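Local coordinates for protein ATP phosphoribosyltransferase (Methanobacterium thermoautotrophicum, PDB 2VD3) that probably catalyses the magnesium-dependent condensation of ATP with 5-phosphoribose 1-diphosphate, the first step of histidine biosynthesis, and binds histidine as an inhibitor, at residues Glu87-Gly92 with Thr205-Val210; Asn269-Lys272 with Asp278-Val281. One frame throughout, in Å; residues are numbered along the deposited sequence.

In the fold
Contact 1 lies about 7 Å from the centre of the chain yet is only partly buried; contact 2, about 30 Å out, is buried. Their own centres are 29 Å apart and they do not touch. Contact 1 joins the end of strand 84-88 to helix 197-212, pairing a charge interaction with a small apolar touch between leucine and isoleucine. Contact 2 belongs to the C-terminal domain and rests helix 264-272 on strand 279-283 by apolar packing, while the far side of that strand meets the inhibitor histidine through a backbone bond. The two share no helix or strand. Both border neighbouring subunits, and in contact 2 the sheet continues into one.

Contact 1 (Glu87-Gly92 with Thr205-Val210)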
loop_
_atom_site.group_PDB
_atom_site.type_symbol
_atom_site.label_atom_id
_atom_site.label_comp_id
_atom_site.label_asym_id
_atom_site.label_seq_id
_atom_site.Cartn_x
_atom_site.Cartn_y
_atom_site.Cartn_z
ATOM N N GLU A 87 -21.527 -27.660 4.500
ATOM C CA GLU A 87 -21.890 -27.378 3.108
ATOM C C GLU A 87 -20.656 -27.122 2.279
ATOM O O GLU A 87 -19.677 -26.558 2.771
ATOM C CB GLU A 87 -22.761 -26.116 2.997
ATOM C CG GLU A 87 -24.088 -26.139 3.726
ATOM C CD GLU A 87 -25.029 -27.204 3.206
ATOM O OE1 GLU A 87 -25.783 -27.757 4.019
ATOM O OE2 GLU A 87 -25.026 -27.483 1.992
ATOM N N ASP A 88 -20.699 -27.524 1.016
ATOM C CA ASP A 88 -19.724 -27.036 0.061
ATOM C C ASP A 88 -20.263 -25.721 -0.479
ATOM O O ASP A 88 -21.452 -25.616 -0.783
ATOM C CB ASP A 88 -19.480 -28.036 -1.060
ATOM C CG ASP A 88 -18.516 -27.503 -2.101
ATOM O OD1 ASP A 88 -18.932 -26.635 -2.892
ATOM O OD2 ASP A 88 -17.344 -27.935 -2.127
ATOM N N LEU A 89 -19.392 -24.718 -0.592
ATOM C CA LEU A 89 -19.835 -23.363 -0.942
ATOM C C LEU A 89 -19.659 -22.970 -2.409
ATOM O O LEU A 89 -19.994 -21.850 -2.800
ATOM C CB LEU A 89 -19.206 -22.333 -0.001
ATOM C CG LEU A 89 -19.562 -22.564 1.468
ATOM C CD1 LEU A 89 -18.777 -21.634 2.374
ATOM C CD2 LEU A 89 -21.062 -22.442 1.709
ATOM N N LYS A 90 -19.134 -23.901 -3.205
ATOM C CA LYS A 90 -19.107 -23.813 -4.668
ATOM C C LYS A 90 -18.282 -22.674 -5.253
ATOM O O LYS A 90 -18.464 -22.300 -6.405
ATOM C CB LYS A 90 -20.529 -23.826 -5.255
ATOM C CG LYS A 90 -21.082 -25.232 -5.440
ATOM C CD LYS A 90 -22.596 -25.250 -5.623
ATOM C CE LYS A 90 -23.020 -24.834 -7.026
ATOM N NZ LYS A 90 -24.446 -24.372 -7.053
ATOM N N TYR A 91 -17.360 -22.142 -4.463
ATOM C CA TYR A 91 -16.410 -21.154 -4.963
ATOM C C TYR A 91 -15.014 -21.479 -4.439
ATOM O O TYR A 91 -14.846 -22.354 -3.579
ATOM C CB TYR A 91 -16.852 -19.728 -4.584
ATOM C CG TYR A 91 -16.573 -19.311 -3.147
ATOM C CD1 TYR A 91 -17.432 -19.672 -2.107
ATOM C CD2 TYR A 91 -15.446 -18.550 -2.834
ATOM C CE1 TYR A 91 -17.178 -19.276 -0.786
ATOM C CE2 TYR A 91 -15.176 -18.156 -1.530
ATOM C CZ TYR A 91 -16.042 -18.516 -0.508
ATOM O OH TYR A 91 -15.757 -18.110 0.775
ATOM N N GLY A 92 -14.014 -20.783 -4.966
ATOM C CA GLY A 92 -12.639 -20.956 -4.506
ATOM C C GLY A 92 -12.112 -22.346 -4.772
ATOM O O GLY A 92 -11.406 -22.917 -3.959
ATOM N N THR A 205 -29.629 -22.839 6.230
ATOM C CA THR A 205 -30.691 -22.707 5.230
ATOM C C THR A 205 -30.476 -21.456 4.373
ATOM O O THR A 205 -30.634 -21.504 3.157
ATOM C CB THR A 205 -32.108 -22.682 5.868
ATOM O OG1 THR A 205 -32.234 -23.753 6.814
ATOM C CG2 THR A 205 -33.193 -22.836 4.804
ATOM N N GLY A 206 -30.095 -20.348 5.012
ATOM C CA GLY A 206 -29.877 -19.072 4.320
ATOM C C GLY A 206 -28.776 -19.193 3.292
ATOM O O GLY A 206 -28.965 -18.859 2.118
ATOM N N ILE A 207 -27.626 -19.688 3.744
ATOM C CA ILE A 207 -26.467 -19.968 2.895
ATOM C C ILE A 207 -26.761 -21.035 1.827
ATOM O O ILE A 207 -26.461 -20.834 0.639
ATOM C CB ILE A 207 -25.233 -20.355 3.760
ATOM C CG1 ILE A 207 -24.542 -19.090 4.283
ATOM C CG2 ILE A 207 -24.261 -21.247 2.982
ATOM C CD1 ILE A 207 -23.531 -19.323 5.382
ATOM N N ARG A 208 -27.357 -22.154 2.238
ATOM C CA ARG A 208 -27.676 -23.233 1.294
ATOM C C ARG A 208 -28.568 -22.697 0.181
ATOM O O ARG A 208 -28.346 -23.004 -0.988
ATOM C CB ARG A 208 -28.298 -24.444 2.005
ATOM C CG ARG A 208 -28.381 -25.748 1.182
ATOM C CD ARG A 208 -27.196 -25.908 0.208
ATOM N NE ARG A 208 -27.064 -27.259 -0.345
ATOM C CZ ARG A 208 -26.622 -27.533 -1.575
ATOM N NH1 ARG A 208 -26.528 -28.787 -1.983
ATOM N NH2 ARG A 208 -26.286 -26.555 -2.406
ATOM N N GLY A 209 -29.538 -21.863 0.557
ATOM C CA GLY A 209 -30.394 -21.139 -0.385
ATOM C C GLY A 209 -29.686 -20.276 -1.424
ATOM O O GLY A 209 -30.099 -20.238 -2.580
ATOM N N VAL A 210 -28.624 -19.582 -1.023
ATOM C CA VAL A 210 -27.834 -18.756 -1.947
ATOM C C VAL A 210 -27.056 -19.621 -2.941
ATOM O O VAL A 210 -26.880 -19.237 -4.098
ATOM C CB VAL A 210 -26.873 -17.802 -1.186
ATOM C CG1 VAL A 210 -25.867 -17.136 -2.118
ATOM C CG2 VAL A 210 -27.672 -16.747 -0.443
#
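R208 crosses E87 at about a right angle, and its chain can be followed outward from the helix. From CB, CG, anti to the backbone N (chi1 -167°), comes within 3.9 Å of E87 OE2. After a bend at chi2, CD lies 3.2 Å from E87 OE2, and NE lies 3.1 Å from the same E87 OE2. This last pair is a salt bridge by charge only: the oxygen stands well out of the guanidinium plane, and no N-H is aimed at it. The carboxylate and guanidinium planes are 43° apart. CZ is still 3.9 Å from E87 OE2, and beyond it NH2 turns to a second salt bridge with D212. E87 OE1 pairs with R204, leaving the glutamate between two arginines of one helix. With E87 replaced by an alanine, R204 and R208 would probably lose the carboxylate that lies between them, leaving R208 with D212. Deeper in, L89 CD2 touches I207 CG2 at 3.6 Å. Just past the strand, K90 N bonds D88 OD1 at 2.8 Å, meeting it 38° out of the carboxylate plane. This Asx turn ends strand 84-88, a member of the mixed sheet, which here packs against helix 197-212.

Contact 2 (Asn269-Lys272 with Asp278-Val281); sequences NRLK and DILV. With HIS (histidine), chain C.
The carbonyl oxygen of D278 accepts the shortest polar bond here, from NE2 of the bound histidine at 3.0 Å, with an N-H...O angle of 151°. L280 supports the same imidazole from the strand: its CG lies 3.8 Å from histidine NE2, and its CD1 is 3.8 Å from histidine CD2. D278 O thus takes the N-H of NE2, while L280 packs against the same NE2-CD2 side of the ring. N222 and the third subunit, through M238, T239, G240, T242 and V258, also hydrogen-bond the inhibitor, so the site spans a subunit boundary. D278 OD2 in turn bonds N222 ND2 and T239 OG1 of the third subunit, two residues that also bond the ligand, N222 by the same ND2 and T239 by its backbone N.

I279 points toward the helix, and its CD1 does the touching. L271 CB lies 4.2 Å from I279 CD1, whereas K272 brings its aliphatic stem, with CD 3.8 Å from I279 CD1. The lysine chain bends at chi2 (-69°) and again at chi3 (-71°), which curls its methylenes over that methyl group, while NZ goes on to hydrogen-bond O of P289, the C-terminal residue, in the third subunit.

L271 also packs on L221 of strand 216-224 and on L234 of helix 228-234. Strand 279-283 is outermost in its chain's four-stranded antiparallel sheet, and a strand of the third subunit continues that sheet across the interface.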
loop_
_atom_site.group_PDB
_atom_site.type_symbol
_atom_site.label_atom_id
_atom_site.label_comp_id
_atom_site.label_asym_id
_atom_site.label_seq_id
_atom_site.Cartn_x
_atom_site.Cartn_y
_atom_site.Cartn_z
ATOM N N ASN A 269 -32.904 -17.136 -28.321
ATOM C CA ASN A 269 -33.097 -17.331 -29.765
ATOM C C ASN A 269 -34.362 -18.137 -30.081
ATOM O O ASN A 269 -35.094 -17.815 -31.018
ATOM C CB ASN A 269 -31.873 -18.000 -30.400
ATOM C CG ASN A 269 -30.558 -17.419 -29.905
ATOM O OD1 ASN A 269 -30.520 -16.333 -29.335
ATOM N ND2 ASN A 269 -29.469 -18.149 -30.121
ATOM N N ARG A 270 -34.604 -19.179 -29.289
ATOM C CA ARG A 270 -35.819 -19.984 -29.390
ATOM C C ARG A 270 -37.090 -19.207 -29.015
ATOM O O ARG A 270 -38.146 -19.397 -29.624
ATOM C CB ARG A 270 -35.678 -21.260 -28.549
ATOM C CG ARG A 270 -35.255 -22.481 -29.363
ATOM C CD ARG A 270 -34.567 -23.548 -28.509
ATOM N NE ARG A 270 -33.127 -23.655 -28.785
ATOM C CZ ARG A 270 -32.545 -24.688 -29.399
ATOM N NH1 ARG A 270 -33.263 -25.732 -29.804
ATOM N NH2 ARG A 270 -31.235 -24.683 -29.608
ATOM N N LEU A 271 -36.984 -18.322 -28.027
ATOM C CA LEU A 271 -38.108 -17.464 -27.632
ATOM C C LEU A 271 -38.430 -16.392 -28.677
ATOM O O LEU A 271 -39.597 -16.213 -29.033
ATOM C CB LEU A 271 -37.873 -16.819 -26.259
ATOM C CG LEU A 271 -37.788 -17.713 -25.016
ATOM C CD1 LEU A 271 -37.309 -16.908 -23.800
ATOM C CD2 LEU A 271 -39.107 -18.436 -24.731
ATOM N N LYS A 272 -37.399 -15.695 -29.161
ATOM C CA LYS A 272 -37.556 -14.641 -30.174
ATOM C C LYS A 272 -38.192 -15.152 -31.471
ATOM O O LYS A 272 -39.053 -14.489 -32.050
ATOM C CB LYS A 272 -36.209 -13.976 -30.484
ATOM C CG LYS A 272 -35.627 -13.129 -29.348
ATOM C CD LYS A 272 -36.426 -11.862 -29.074
ATOM C CE LYS A 272 -36.274 -10.835 -30.186
ATOM N NZ LYS A 272 -37.288 -9.753 -30.039
ATOM N N ASP A 278 -39.452 -8.365 -25.186
ATOM C CA ASP A 278 -39.193 -7.742 -23.878
ATOM C C ASP A 278 -38.686 -8.744 -22.847
ATOM O O ASP A 278 -39.184 -8.811 -21.717
ATOM C CB ASP A 278 -40.449 -7.027 -23.365
ATOM C CG ASP A 278 -41.195 -6.305 -24.467
ATOM O OD1 ASP A 278 -40.547 -5.565 -25.231
ATOM O OD2 ASP A 278 -42.426 -6.485 -24.568
ATOM N N ILE A 279 -37.690 -9.524 -23.250
ATOM C CA ILE A 279 -37.162 -10.573 -22.392
ATOM C C ILE A 279 -36.302 -9.990 -21.272
ATOM O O ILE A 279 -35.300 -9.313 -21.521
ATOM C CB ILE A 279 -36.384 -11.640 -23.183
ATOM C CG1 ILE A 279 -37.226 -12.144 -24.365
ATOM C CG2 ILE A 279 -36.000 -12.796 -22.259
ATOM C CD1 ILE A 279 -36.431 -12.936 -25.393
ATOM N N LEU A 280 -36.723 -10.258 -20.042
ATOM C CA LEU A 280 -36.053 -9.751 -18.865
ATOM C C LEU A 280 -35.418 -10.903 -18.138
ATOM O O LEU A 280 -35.998 -12.002 -18.039
ATOM C CB LEU A 280 -37.038 -9.055 -17.919
ATOM C CG LEU A 280 -38.185 -8.208 -18.475
ATOM C CD1 LEU A 280 -38.983 -7.653 -17.324
ATOM C CD2 LEU A 280 -37.691 -7.091 -19.407
ATOM N N VAL A 281 -34.217 -10.648 -17.635
ATOM C CA VAL A 281 -33.542 -11.585 -16.766
ATOM C C VAL A 281 -33.392 -10.879 -15.435
ATOM O O VAL A 281 -32.694 -9.876 -15.342
ATOM C CB VAL A 281 -32.178 -12.028 -17.339
ATOM C CG1 VAL A 281 -31.577 -13.129 -16.478
ATOM C CG2 VAL A 281 -32.334 -12.527 -18.788
HETATM N N HIS C . -45.540 -6.520 -19.085
HETATM C CA HIS C . -44.537 -5.570 -18.498
HETATM C C HIS C . -43.904 -4.696 -19.573
HETATM O O HIS C . -43.229 -3.716 -19.266
HETATM C CB HIS C . -43.444 -6.332 -17.741
HETATM C CG HIS C . -42.758 -7.381 -18.562
HETATM N ND1 HIS C . -42.861 -8.728 -18.284
HETATM C CD2 HIS C . -41.960 -7.281 -19.650
HETATM C CE1 HIS C . -42.156 -9.412 -19.170
HETATM N NE2 HIS C . -41.603 -8.557 -20.012
HETATM O OXT HIS C . -44.047 -4.952 -20.776
#